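Local coordinates for ThiJ/PfpI family protein (Pseudomonas syringae pv. tomato, PDB 3EWN), which is of unknown function but belongs to the DJ-1/PfpI family, part of the class I glutaminase-like superfamily, whose members include proteases and stress-related proteins, at residues 44-52 and 183-194; 90-101 and 124-132. All blocks are in the same frame, centred on the assembly; numbering follows the deposited sequence.

How the interactions relate
Two contacts of one alpha/beta domain illustrate how chemistry follows place in the fold. Interaction 1 (44-52 with 183-194) and interaction 2 (90-101 with 124-132) lie on opposite sides of the chain's centre, their centres about 24 Å apart and their nearest atoms about 8 Å, and they share no helix or strand. Interaction 1 is partly buried: hydrophobic packing at the helical end gives way to a turn whose backbone is gripped by a tyrosine and an arginine. Interaction 2 is buried and built largely of small residues round one isoleucine, with a single serine-to-carbonyl bond, beside a cysteine at a strand-to-helix turn. Along the chain, interaction 2 is nested within the loop closed by interaction 1.

Interaction 1 of 2, residues 44-52 and 183-194; sequences CMFGSLMGA and LSMVAELRDQTY
The Y194 ring presents its edge to S48 O, while the aliphatic CG of R190 rests over one face, offset toward the rim. Over one face of the R190 guanidinium, again near the rim, lies L49 CD2, and M50 O meets its edge. The F46 ring has L189 CD1 at its edge, and its CE1 lies 3.7 Å from M185 CB. Y194 extends its ring away from its own backbone N (chi1 -166°), which carries the hydroxyl across to the turn, where it works both ways: OH donates to S48 O at 2.6 Å and accepts from M50 N at 2.9 Å. R190, its chain bent at chi2, adds a bond from NH2 to M50 O of 2.8 Å, the nitrogen standing above the carbonyl plane. Three bonds from two side chains thus grip the backbone of S48 and M50, flanking L49.

Nearer the helix end, V186 CG2 lies 3.4 Å from M45 O, an oxygen that accepts from both N and OG of S48. The selenium of selenomethionine M45 meets L183 CD1 at 4.0 Å, and L49 CD1 meets L189 CD1 at 3.7 Å. E24 makes a salt bridge with R190 NE. The contact joins the C-terminal end of helix 36-46 and its following turn to the junction of helices 177-189 and 192-201, with F46 and L49 packed on strand 25-29 and M185 and L189 on strand 119-123.

Interaction 2 of 2, residues 90-101 and 124-132; sequences APGGTDGTLAAA and CSGSLILGA
A90, at the end of strand 87-90, turns its CB toward the first turn of the facing helix, 4.0 Å from G126 O, and its own carbonyl lies over G126 CA. The next carbonyl comes closer still, with P91 O 3.2 Å from G126 CA; its hydrogen-bonding partner is the hydroxyl of Y31. Then two glycines run past each other, G92 and G126, and their lack of side chains lets the backbones approach so nearly that G92 CA is 3.5 Å from G126 N. At G93 comes the one hydrogen bond between the segments: S125 OG, placed by a chi1 of 59° between its own backbone N and carbonyl carbon, donates to G93 O at 2.6 Å, tilted from the carbonyl plane.

After T94 the chain enters helix 95-100. T97 splits its two branches: OG1 is hydrogen-bonded to Y31, whereas CG2 faces S125 and I129, 3.5 Å from S125 O. L98 CD2 meets L128 CD1, then A100 CB touches the tip of I129, CD1, at 4.0 Å. A101 CB packs against I129 CG1, and A101 O meets A132 CB at 3.5 Å. I129 reaches from helix 126-132 across to T97, A100 and A101 of the facing segment, and its helix runs nearly parallel to helix 95-100, their short axes 12° apart and 9.0 Å from each other.

Preceding helix 126-132, C124 takes a positive phi of 60° between strand 119-123 and the helix, and its side chain touches H144. A glycerol, probably from the crystallisation liquor, is hydrogen-bonded to G93 O and lies near the C124 side chain, which is consistent with a site at this turn. This sharp strand-to-helix turn is consistent with the nucleophile elbow of the DJ-1/PfpI family.

Interaction 1 of 2, residues 44-52 and 183-194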
# COMPACT_ATOMS: atom_id res chain seq x y z
N CYS A 44 -3.15 3.67 4.90
CA CYS A 44 -2.10 3.44 5.88
C CYS A 44 -1.93 4.67 6.76
O CYS A 44 -1.81 4.57 7.98
CB CYS A 44 -0.79 3.13 5.16
SG CYS A 44 0.66 3.04 6.22
N MSE A 45 -1.92 5.84 6.13
CA MSE A 45 -1.76 7.09 6.87
C MSE A 45 -3.03 7.53 7.58
O MSE A 45 -2.98 7.91 8.74
CB MSE A 45 -1.26 8.20 5.94
CG MSE A 45 0.13 7.93 5.36
SE MSE A 45 1.50 7.65 6.68
CE MSE A 45 2.89 7.01 5.56
N PHE A 46 -4.17 7.51 6.88
CA PHE A 46 -5.42 7.91 7.51
C PHE A 46 -5.76 6.98 8.67
O PHE A 46 -6.34 7.39 9.68
CB PHE A 46 -6.58 7.88 6.51
CG PHE A 46 -6.56 8.99 5.50
CD1 PHE A 46 -6.35 10.30 5.90
CD2 PHE A 46 -6.80 8.73 4.16
CE1 PHE A 46 -6.37 11.34 4.97
CE2 PHE A 46 -6.83 9.76 3.22
CZ PHE A 46 -6.61 11.07 3.63
N GLY A 47 -5.38 5.72 8.51
CA GLY A 47 -5.65 4.73 9.54
C GLY A 47 -4.90 4.99 10.84
O GLY A 47 -5.25 4.42 11.87
N SER A 48 -3.88 5.84 10.78
CA SER A 48 -3.09 6.15 11.97
C SER A 48 -3.77 7.17 12.87
O SER A 48 -3.37 7.36 14.01
CB SER A 48 -1.72 6.70 11.57
OG SER A 48 -1.82 8.06 11.17
N LEU A 49 -4.82 7.82 12.36
CA LEU A 49 -5.55 8.83 13.10
C LEU A 49 -6.47 8.25 14.18
O LEU A 49 -7.49 7.64 13.87
CB LEU A 49 -6.37 9.68 12.12
CG LEU A 49 -5.56 10.42 11.05
CD1 LEU A 49 -6.50 10.94 9.96
CD2 LEU A 49 -4.78 11.56 11.69
N MSE A 50 -6.12 8.45 15.45
CA MSE A 50 -6.93 7.95 16.56
C MSE A 50 -8.27 8.69 16.64
O MSE A 50 -8.30 9.92 16.64
CB MSE A 50 -6.19 8.13 17.89
CG MSE A 50 -4.96 7.25 18.06
SE MSE A 50 -3.87 7.81 19.57
CE MSE A 50 -5.08 7.30 20.97
N GLY A 51 -9.36 7.94 16.71
CA GLY A 51 -10.68 8.56 16.81
C GLY A 51 -11.38 8.79 15.49
O GLY A 51 -12.59 9.01 15.45
N ALA A 52 -10.63 8.74 14.39
CA ALA A 52 -11.20 8.96 13.08
C ALA A 52 -11.99 7.75 12.62
O ALA A 52 -11.68 6.61 12.99
CB ALA A 52 -10.10 9.28 12.07
N LEU A 183 0.82 11.20 4.38
CA LEU A 183 1.58 11.74 5.50
C LEU A 183 1.33 13.24 5.65
O LEU A 183 1.22 13.76 6.76
CB LEU A 183 3.07 11.47 5.30
CG LEU A 183 4.00 11.74 6.48
CD1 LEU A 183 3.59 10.89 7.69
CD2 LEU A 183 5.44 11.42 6.08
N SER A 184 1.23 13.93 4.52
CA SER A 184 0.96 15.36 4.56
C SER A 184 -0.45 15.59 5.12
O SER A 184 -0.67 16.55 5.86
CB SER A 184 1.08 15.97 3.17
OG SER A 184 2.44 16.00 2.76
N MSE A 185 -1.39 14.73 4.75
CA MSE A 185 -2.76 14.88 5.25
C MSE A 185 -2.80 14.68 6.77
O MSE A 185 -3.52 15.38 7.48
CB MSE A 185 -3.71 13.88 4.58
CG MSE A 185 -4.09 14.24 3.12
SE MSE A 185 -4.98 15.95 2.92
CE MSE A 185 -6.54 15.62 3.98
N VAL A 186 -2.02 13.73 7.27
CA VAL A 186 -1.99 13.48 8.71
C VAL A 186 -1.54 14.74 9.46
O VAL A 186 -2.09 15.08 10.51
CB VAL A 186 -1.04 12.31 9.06
CG1 VAL A 186 -0.83 12.23 10.57
CG2 VAL A 186 -1.61 10.99 8.53
N ALA A 187 -0.53 15.43 8.93
CA ALA A 187 -0.04 16.65 9.58
C ALA A 187 -1.09 17.76 9.47
O ALA A 187 -1.27 18.54 10.41
CB ALA A 187 1.27 17.09 8.94
N GLU A 188 -1.76 17.83 8.33
CA GLU A 188 -2.79 18.84 8.09
C GLU A 188 -3.94 18.67 9.09
O GLU A 188 -4.41 19.64 9.69
CB GLU A 188 -3.33 18.71 6.66
CG GLU A 188 -4.55 19.57 6.32
CD GLU A 188 -4.27 21.06 6.39
OE1 GLU A 188 -3.09 21.45 6.25
OE2 GLU A 188 -5.22 21.85 6.56
N LEU A 189 -4.37 17.42 9.26
CA LEU A 189 -5.47 17.10 10.17
C LEU A 189 -5.12 17.20 11.66
O LEU A 189 -5.95 17.62 12.47
CB LEU A 189 -6.01 15.71 9.84
CG LEU A 189 -6.61 15.60 8.43
CD1 LEU A 189 -6.90 14.15 8.09
CD2 LEU A 189 -7.88 16.44 8.36
N ARG A 190 -3.90 16.82 12.01
CA ARG A 190 -3.46 16.88 13.41
C ARG A 190 -2.32 17.89 13.44
O ARG A 190 -2.56 19.09 13.36
CB ARG A 190 -3.01 15.49 13.87
CG ARG A 190 -4.11 14.43 13.79
CD ARG A 190 -5.34 14.82 14.60
NE ARG A 190 -6.44 13.87 14.43
CZ ARG A 190 -6.56 12.72 15.08
NH1 ARG A 190 -5.66 12.35 15.98
NH2 ARG A 190 -7.59 11.92 14.82
N ASP A 191 -1.08 17.43 13.57
CA ASP A 191 0.06 18.34 13.53
C ASP A 191 1.29 17.60 13.02
O ASP A 191 1.22 16.40 12.77
CB ASP A 191 0.31 19.02 14.89
CG ASP A 191 0.90 18.09 15.94
OD1 ASP A 191 1.24 16.94 15.63
OD2 ASP A 191 1.02 18.55 17.10
N GLN A 192 2.40 18.29 12.85
CA GLN A 192 3.59 17.64 12.32
C GLN A 192 4.15 16.53 13.21
O GLN A 192 4.65 15.52 12.71
CB GLN A 192 4.69 18.67 12.04
CG GLN A 192 5.88 18.06 11.33
CD GLN A 192 6.87 19.10 10.86
OE1 GLN A 192 6.48 20.20 10.47
NE2 GLN A 192 8.15 18.75 10.87
N THR A 193 4.09 16.72 14.52
CA THR A 193 4.61 15.72 15.43
C THR A 193 3.84 14.41 15.28
O THR A 193 4.43 13.32 15.30
CB THR A 193 4.53 16.18 16.88
OG1 THR A 193 5.26 17.41 17.02
CG2 THR A 193 5.14 15.14 17.81
N TYR A 194 2.52 14.51 15.15
CA TYR A 194 1.70 13.32 15.00
C TYR A 194 2.13 12.62 13.72
O TYR A 194 2.31 11.40 13.70
CB TYR A 194 0.22 13.70 14.92
CG TYR A 194 -0.74 12.54 15.09
CD1 TYR A 194 -1.50 12.42 16.25
CD2 TYR A 194 -0.88 11.57 14.10
CE1 TYR A 194 -2.37 11.36 16.43
CE2 TYR A 194 -1.76 10.50 14.27
CZ TYR A 194 -2.50 10.40 15.43
OH TYR A 194 -3.38 9.36 15.60

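Interaction 2 of 2, residues 90-101 and 124-132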
# COMPACT_ATOMS: atom_id res chain seq x y z
N ALA A 90 -10.68 9.60 -3.61
CA ALA A 90 -10.86 8.68 -4.72
C ALA A 90 -9.52 8.14 -5.21
O ALA A 90 -8.60 8.90 -5.48
CB ALA A 90 -11.58 9.36 -5.87
N PRO A 91 -9.40 6.80 -5.31
CA PRO A 91 -8.17 6.16 -5.78
C PRO A 91 -8.21 6.04 -7.30
O PRO A 91 -9.25 6.30 -7.92
CB PRO A 91 -8.21 4.79 -5.10
CG PRO A 91 -9.68 4.47 -5.16
CD PRO A 91 -10.32 5.80 -4.75
N GLY A 92 -7.09 5.64 -7.88
CA GLY A 92 -6.99 5.49 -9.32
C GLY A 92 -7.07 4.06 -9.86
O GLY A 92 -7.53 3.14 -9.18
N GLY A 93 -6.59 3.91 -11.09
CA GLY A 93 -6.61 2.63 -11.79
C GLY A 93 -6.68 2.98 -13.26
O GLY A 93 -6.29 4.09 -13.64
N THR A 94 -7.16 2.08 -14.11
CA THR A 94 -7.25 2.38 -15.53
C THR A 94 -8.67 2.24 -16.06
O THR A 94 -9.49 3.14 -15.87
CB THR A 94 -6.29 1.49 -16.36
OG1 THR A 94 -6.56 0.12 -16.08
CG2 THR A 94 -4.85 1.79 -15.99
N ASP A 95 -8.97 1.13 -16.73
CA ASP A 95 -10.32 0.93 -17.25
C ASP A 95 -11.37 1.01 -16.15
O ASP A 95 -12.48 1.49 -16.38
CB ASP A 95 -10.44 -0.41 -17.99
CG ASP A 95 -9.77 -0.39 -19.36
OD1 ASP A 95 -9.55 0.72 -19.90
OD2 ASP A 95 -9.48 -1.47 -19.90
N GLY A 96 -11.02 0.53 -14.96
CA GLY A 96 -11.96 0.58 -13.85
C GLY A 96 -12.25 2.01 -13.42
O GLY A 96 -13.35 2.33 -12.99
N THR A 97 -11.23 2.86 -13.54
CA THR A 97 -11.34 4.27 -13.18
C THR A 97 -12.18 5.03 -14.21
O THR A 97 -12.95 5.91 -13.85
CB THR A 97 -9.94 4.90 -13.11
OG1 THR A 97 -9.14 4.19 -12.16
CG2 THR A 97 -10.04 6.37 -12.71
N LEU A 98 -12.00 4.68 -15.48
CA LEU A 98 -12.77 5.33 -16.54
C LEU A 98 -14.23 4.95 -16.37
O LEU A 98 -15.13 5.78 -16.57
CB LEU A 98 -12.26 4.86 -17.91
CG LEU A 98 -10.81 5.24 -18.23
CD1 LEU A 98 -10.35 4.52 -19.49
CD2 LEU A 98 -10.70 6.76 -18.41
N ALA A 99 -14.48 3.70 -15.99
CA ALA A 99 -15.84 3.23 -15.78
C ALA A 99 -16.46 4.00 -14.61
O ALA A 99 -17.59 4.46 -14.69
CB ALA A 99 -15.85 1.73 -15.49
N ALA A 100 -15.71 4.13 -13.52
CA ALA A 100 -16.21 4.85 -12.36
C ALA A 100 -16.47 6.32 -12.69
O ALA A 100 -17.47 6.90 -12.25
CB ALA A 100 -15.22 4.74 -11.20
N ALA A 101 -15.58 6.92 -13.48
CA ALA A 101 -15.71 8.32 -13.86
C ALA A 101 -16.81 8.56 -14.90
O ALA A 101 -17.10 9.70 -15.25
CB ALA A 101 -14.38 8.84 -14.40
N CYS A 124 -3.35 9.41 -7.88
CA CYS A 124 -3.26 8.80 -9.19
C CYS A 124 -4.41 9.22 -10.11
O CYS A 124 -4.85 10.37 -10.06
CB CYS A 124 -3.24 7.27 -9.01
SG CYS A 124 -2.58 6.33 -10.39
N SER A 125 -4.90 8.31 -10.94
CA SER A 125 -5.98 8.65 -11.87
C SER A 125 -7.30 8.96 -11.16
O SER A 125 -8.31 9.24 -11.80
CB SER A 125 -6.19 7.54 -12.90
OG SER A 125 -6.50 6.31 -12.28
N GLY A 126 -7.29 8.89 -9.83
CA GLY A 126 -8.50 9.20 -9.09
C GLY A 126 -8.94 10.63 -9.36
O GLY A 126 -10.11 10.97 -9.19
N SER A 127 -8.01 11.48 -9.77
CA SER A 127 -8.37 12.87 -10.05
C SER A 127 -9.26 12.99 -11.29
O SER A 127 -9.85 14.04 -11.52
CB SER A 127 -7.12 13.74 -10.18
OG SER A 127 -6.09 13.10 -10.91
N LEU A 128 -9.36 11.93 -12.09
CA LEU A 128 -10.24 11.96 -13.26
C LEU A 128 -11.67 11.88 -12.73
O LEU A 128 -12.59 12.46 -13.31
CB LEU A 128 -9.97 10.78 -14.20
CG LEU A 128 -8.63 10.65 -14.91
CD1 LEU A 128 -8.65 9.40 -15.78
CD2 LEU A 128 -8.34 11.88 -15.77
N ILE A 129 -11.85 11.15 -11.64
CA ILE A 129 -13.16 11.00 -11.03
C ILE A 129 -13.58 12.33 -10.42
O ILE A 129 -14.72 12.76 -10.58
CB ILE A 129 -13.16 9.88 -9.96
CG1 ILE A 129 -12.91 8.53 -10.62
CG2 ILE A 129 -14.49 9.88 -9.20
CD1 ILE A 129 -12.69 7.37 -9.63
N LEU A 130 -12.65 13.00 -9.73
CA LEU A 130 -12.94 14.30 -9.11
C LEU A 130 -13.31 15.30 -10.20
O LEU A 130 -14.22 16.10 -10.04
CB LEU A 130 -11.72 14.84 -8.36
CG LEU A 130 -11.17 14.09 -7.15
CD1 LEU A 130 -10.08 14.94 -6.50
CD2 LEU A 130 -12.28 13.81 -6.15
N GLY A 131 -12.58 15.25 -11.31
CA GLY A 131 -12.85 16.16 -12.40
C GLY A 131 -14.18 15.89 -13.06
O GLY A 131 -14.96 16.82 -13.30
N ALA A 132 -14.46 14.63 -13.35
CA ALA A 132 -15.72 14.27 -14.00
C ALA A 132 -16.91 14.58 -13.10
O ALA A 132 -18.02 14.78 -13.60
CB ALA A 132 -15.71 12.78 -14.37